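Local coordinates for protein putative cellulase CEL6 (Mycobacterium tuberculosis, PDB 1UP3) that hydrolyses cellulose as a family 6 endoglucanase, probably cutting internal beta-1,4-glucosidic bonds with inversion of the anomeric configuration, at residues K8-D13 / A254-W259; T146-R149 / A154-V157. All blocks are in the same frame, centred on the assembly; numbering follows the deposited sequence.

In the fold
Contacts 1 and 2 illustrate two ways in which a chain can pack against one parallel barrel sheet: contact 1 sets an N-terminal loop against the edge strand 254-258, and contact 2 sets the end of helix 130-147 against the central strand 153-158. Their centres are 16 Å apart, and along the chain contact 2 is nested within the long excursion that contact 1 closes. A probable hydrogen bond between Tyr-156 OH and Asp-255 OD2, 2.6 Å long, joins them, and Asp-255 also forms a salt bridge with Arg-183. Neither contact contains a residue of the glycan pocket, which includes Asp-82, Asp-120 and Trp-233, although Tyr-11 and Asp-13 of contact 1 line a glycol site.

Contact 1: K8-D13 / A254-W259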
# COMPACT_ATOMS: atom_id res chain seq x y z
N LYS A 8 -3.26 -18.86 -2.39
CA LYS A 8 -3.67 -18.53 -3.76
C LYS A 8 -2.96 -17.36 -4.36
O LYS A 8 -2.40 -16.54 -3.62
CB LYS A 8 -5.16 -18.38 -3.87
CG LYS A 8 -5.70 -17.31 -3.05
CD LYS A 8 -7.22 -17.47 -2.88
CE LYS A 8 -7.74 -16.57 -1.81
NZ LYS A 8 -7.19 -16.99 -0.47
N PRO A 9 -2.95 -17.26 -5.68
CA PRO A 9 -2.23 -16.17 -6.28
C PRO A 9 -2.87 -14.83 -5.95
O PRO A 9 -4.06 -14.78 -5.67
CB PRO A 9 -2.29 -16.45 -7.78
CG PRO A 9 -3.48 -17.32 -7.96
CD PRO A 9 -3.59 -18.14 -6.68
N PHE A 10 -2.07 -13.77 -5.99
CA PHE A 10 -2.60 -12.43 -5.84
C PHE A 10 -3.31 -12.02 -7.14
O PHE A 10 -2.90 -12.37 -8.26
CB PHE A 10 -1.48 -11.45 -5.46
CG PHE A 10 -0.81 -11.80 -4.16
CD1 PHE A 10 -1.52 -11.71 -2.98
CD2 PHE A 10 0.50 -12.24 -4.13
CE1 PHE A 10 -0.94 -12.04 -1.77
CE2 PHE A 10 1.10 -12.60 -2.90
CZ PHE A 10 0.38 -12.51 -1.75
N TYR A 11 -4.38 -11.26 -6.99
CA TYR A 11 -5.22 -10.86 -8.13
C TYR A 11 -4.57 -9.84 -9.04
O TYR A 11 -4.10 -8.81 -8.57
CB TYR A 11 -6.52 -10.30 -7.59
CG TYR A 11 -7.56 -9.89 -8.62
CD1 TYR A 11 -8.01 -10.76 -9.58
CD2 TYR A 11 -8.14 -8.63 -8.56
CE1 TYR A 11 -9.01 -10.37 -10.50
CE2 TYR A 11 -9.09 -8.25 -9.46
CZ TYR A 11 -9.53 -9.12 -10.43
OH TYR A 11 -10.49 -8.71 -11.33
N VAL A 12 -4.57 -10.14 -10.34
CA VAL A 12 -4.13 -9.20 -11.36
C VAL A 12 -5.37 -8.42 -11.83
O VAL A 12 -6.32 -9.01 -12.39
CB VAL A 12 -3.49 -9.92 -12.48
CG1 VAL A 12 -3.13 -8.92 -13.61
CG2 VAL A 12 -2.25 -10.68 -12.00
N ASP A 13 -5.36 -7.11 -11.62
CA ASP A 13 -6.44 -6.21 -12.02
C ASP A 13 -6.48 -6.13 -13.55
O ASP A 13 -5.53 -5.61 -14.17
CB ASP A 13 -6.16 -4.83 -11.43
CG ASP A 13 -7.24 -3.81 -11.74
OD1 ASP A 13 -8.14 -4.11 -12.56
OD2 ASP A 13 -7.16 -2.64 -11.26
N ALA A 254 7.76 -12.15 7.74
CA ALA A 254 7.36 -11.50 6.48
C ALA A 254 6.40 -12.42 5.75
O ALA A 254 6.81 -13.44 5.19
CB ALA A 254 8.61 -11.23 5.63
N ASP A 255 5.11 -12.09 5.78
CA ASP A 255 4.08 -12.88 5.09
C ASP A 255 4.21 -12.80 3.57
O ASP A 255 3.86 -13.77 2.86
CB ASP A 255 2.67 -12.38 5.44
CG ASP A 255 2.17 -12.79 6.83
OD1 ASP A 255 2.77 -13.71 7.46
OD2 ASP A 255 1.18 -12.19 7.33
N ALA A 256 4.64 -11.65 3.05
CA ALA A 256 4.76 -11.50 1.61
C ALA A 256 5.57 -10.31 1.19
O ALA A 256 5.68 -9.33 1.92
CB ALA A 256 3.35 -11.34 0.96
N TYR A 257 6.10 -10.40 -0.02
CA TYR A 257 6.48 -9.25 -0.83
C TYR A 257 5.29 -8.94 -1.73
O TYR A 257 4.75 -9.85 -2.35
CB TYR A 257 7.71 -9.53 -1.70
CG TYR A 257 8.92 -10.06 -0.98
CD1 TYR A 257 9.14 -9.81 0.35
CD2 TYR A 257 9.85 -10.85 -1.67
CE1 TYR A 257 10.28 -10.33 1.02
CE2 TYR A 257 10.95 -11.37 -1.04
CZ TYR A 257 11.16 -11.11 0.30
OH TYR A 257 12.23 -11.64 0.96
N LEU A 258 4.82 -7.70 -1.72
CA LEU A 258 3.70 -7.25 -2.54
C LEU A 258 4.09 -6.09 -3.40
O LEU A 258 5.05 -5.36 -3.07
CB LEU A 258 2.49 -6.85 -1.68
CG LEU A 258 1.88 -7.92 -0.76
CD1 LEU A 258 0.80 -7.29 0.10
CD2 LEU A 258 1.37 -9.13 -1.58
N TRP A 259 3.34 -5.86 -4.47
CA TRP A 259 3.48 -4.56 -5.17
C TRP A 259 2.28 -3.72 -4.73
O TRP A 259 1.17 -3.97 -5.18
CB TRP A 259 3.51 -4.73 -6.69
CG TRP A 259 4.80 -5.27 -7.21
CD1 TRP A 259 5.84 -5.83 -6.49
CD2 TRP A 259 5.21 -5.29 -8.58
NE1 TRP A 259 6.82 -6.25 -7.35
CE2 TRP A 259 6.48 -5.89 -8.63
CE3 TRP A 259 4.63 -4.84 -9.76
CZ2 TRP A 259 7.17 -6.09 -9.83
CZ3 TRP A 259 5.34 -5.02 -10.97
CH2 TRP A 259 6.58 -5.65 -10.97
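Phe-10 lays one face of its ring against a single methyl group, CD2 of Leu-258, and with this overlap an N-terminal loop meets the last strand of the family 6 barrel. Strand 254-258 is an edge strand, the seventh in order, of a parallel sheet; on the neighbouring strand 213-217, Val-215 touches both Ala-256 and Leu-258. The segment 8-13 is no strand of that sheet, although the backbones of Pro-9 and Tyr-11 are hydrogen-bonded to Met-70. Nothing polar passes between the two segments; the contact is purely apolar. Its main element is a CH-pi interaction: Leu-258 CD2 lies 3.7 Å from the centroid of the Phe-10 ring and only 17° off the ring normal, with a slight offset toward the rim on the CZ side. In Leu-258, CG lies anti to the carbonyl carbon (chi1 -60°); CD1 continues the extended chain (chi2 174°), and it is the other branch, CD2, that lies over the ring. The Phe-10 and Leu-258 side chains cross at about a right angle. Beyond the contact, Pro-39 also touches Phe-10, while Tyr-11 packs on helix 50-66 and binds a glycol molecule, probably from the crystallisation liquor, through its hydroxyl. Ala-256 meets the ring obliquely and more loosely, its CB 4.2 Å from Phe-10 CZ, the same carbon that comes within 3.5 Å of Leu-258 CD2.

Contact 2: T146-R149 / A154-V157; sequences TLTR and AVYV
The backbones come nearest at Thr-148 and Val-155, whose CA atoms are 7.0 Å apart, where the chain leaves helix 130-147 and returns after a short turn as strand 153-158. No hydrogen bond spans this separation, and aliphatic side-chain carbons meet across it instead. Val-155 directs its side chain toward the helix end, and its CG2 branch does the touching. The methyl CG2 of Thr-148 meets that branch at 3.8 Å, the two side chains crossing nearly perpendicularly. A second, looser approach comes from Leu-147, whose CB stands 4.3 Å from Val-155 CG2, so one valine methyl receives both residues. The division of labour within Thr-148 follows from its first torsion of 54°: OG1 sits between the backbone N and the carbonyl carbon, while CG2 lies opposite the carbonyl carbon and is presented to the valine. The hydroxyl is hydrogen-bonded to the carbonyl oxygen of Val-144, four residues earlier in helix 130-147, which should hold the threonine rotation and keep the methyl on the strand side. Around this point Leu-147 also packs on Val-104 of helix 94-108, and Val-155 on Val-117 of the adjacent strand. Two residues farther along the strand, Val-157 continues the same helix-sheet interface against Val-140 and Val-144. Strand 113-117, helix 130-147 and strand 153-158, with the two strands parallel neighbours, form a classic beta-alpha-beta crossover, the repeating element of the alpha/beta barrel of family 6 glycoside hydrolases.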
# COMPACT_ATOMS: atom_id res chain seq x y z
N THR A 146 -12.87 -2.27 12.86
CA THR A 146 -14.04 -2.49 12.00
C THR A 146 -13.75 -3.47 10.88
O THR A 146 -14.58 -4.33 10.57
CB THR A 146 -14.50 -1.16 11.45
OG1 THR A 146 -14.70 -0.26 12.55
CG2 THR A 146 -15.86 -1.26 10.77
N LEU A 147 -12.60 -3.33 10.25
CA LEU A 147 -12.24 -4.17 9.12
C LEU A 147 -12.00 -5.63 9.51
O LEU A 147 -12.32 -6.53 8.71
CB LEU A 147 -11.05 -3.62 8.34
CG LEU A 147 -11.24 -2.24 7.72
CD1 LEU A 147 -9.90 -1.66 7.35
CD2 LEU A 147 -12.20 -2.33 6.52
N THR A 148 -11.47 -5.86 10.72
CA THR A 148 -11.17 -7.21 11.18
C THR A 148 -12.42 -8.01 11.56
O THR A 148 -12.32 -9.19 11.86
CB THR A 148 -10.14 -7.23 12.32
OG1 THR A 148 -10.56 -6.38 13.39
CG2 THR A 148 -8.80 -6.70 11.83
N ARG A 149 -13.58 -7.38 11.54
CA ARG A 149 -14.83 -8.12 11.67
C ARG A 149 -15.07 -9.04 10.48
O ARG A 149 -15.86 -9.98 10.60
CB ARG A 149 -16.02 -7.18 11.87
CG ARG A 149 -15.95 -6.40 13.18
CD ARG A 149 -15.85 -7.25 14.45
NE ARG A 149 -16.23 -6.49 15.64
CZ ARG A 149 -16.29 -7.01 16.88
NH1 ARG A 149 -16.04 -8.30 17.10
NH2 ARG A 149 -16.63 -6.23 17.90
N ALA A 154 -7.10 -10.03 5.82
CA ALA A 154 -5.76 -9.97 6.36
C ALA A 154 -5.37 -8.51 6.35
O ALA A 154 -5.16 -7.93 5.29
CB ALA A 154 -4.81 -10.78 5.56
N VAL A 155 -5.31 -7.91 7.54
CA VAL A 155 -5.21 -6.44 7.67
C VAL A 155 -3.80 -6.07 8.11
O VAL A 155 -3.32 -6.59 9.13
CB VAL A 155 -6.27 -5.89 8.65
CG1 VAL A 155 -6.12 -4.35 8.79
CG2 VAL A 155 -7.67 -6.27 8.19
N TYR A 156 -3.19 -5.16 7.36
CA TYR A 156 -1.82 -4.70 7.63
C TYR A 156 -1.87 -3.19 7.76
O TYR A 156 -2.24 -2.48 6.82
CB TYR A 156 -0.84 -5.11 6.52
CG TYR A 156 -0.71 -6.62 6.36
CD1 TYR A 156 -1.56 -7.31 5.51
CD2 TYR A 156 0.23 -7.35 7.08
CE1 TYR A 156 -1.49 -8.67 5.37
CE2 TYR A 156 0.28 -8.75 6.94
CZ TYR A 156 -0.58 -9.39 6.10
OH TYR A 156 -0.52 -10.76 5.94
N VAL A 157 -1.53 -2.67 8.92
CA VAL A 157 -1.50 -1.23 9.16
C VAL A 157 -0.20 -0.64 8.65
O VAL A 157 0.89 -1.14 8.95
CB VAL A 157 -1.60 -0.94 10.69
CG1 VAL A 157 -1.51 0.53 10.93
CG2 VAL A 157 -2.90 -1.57 11.23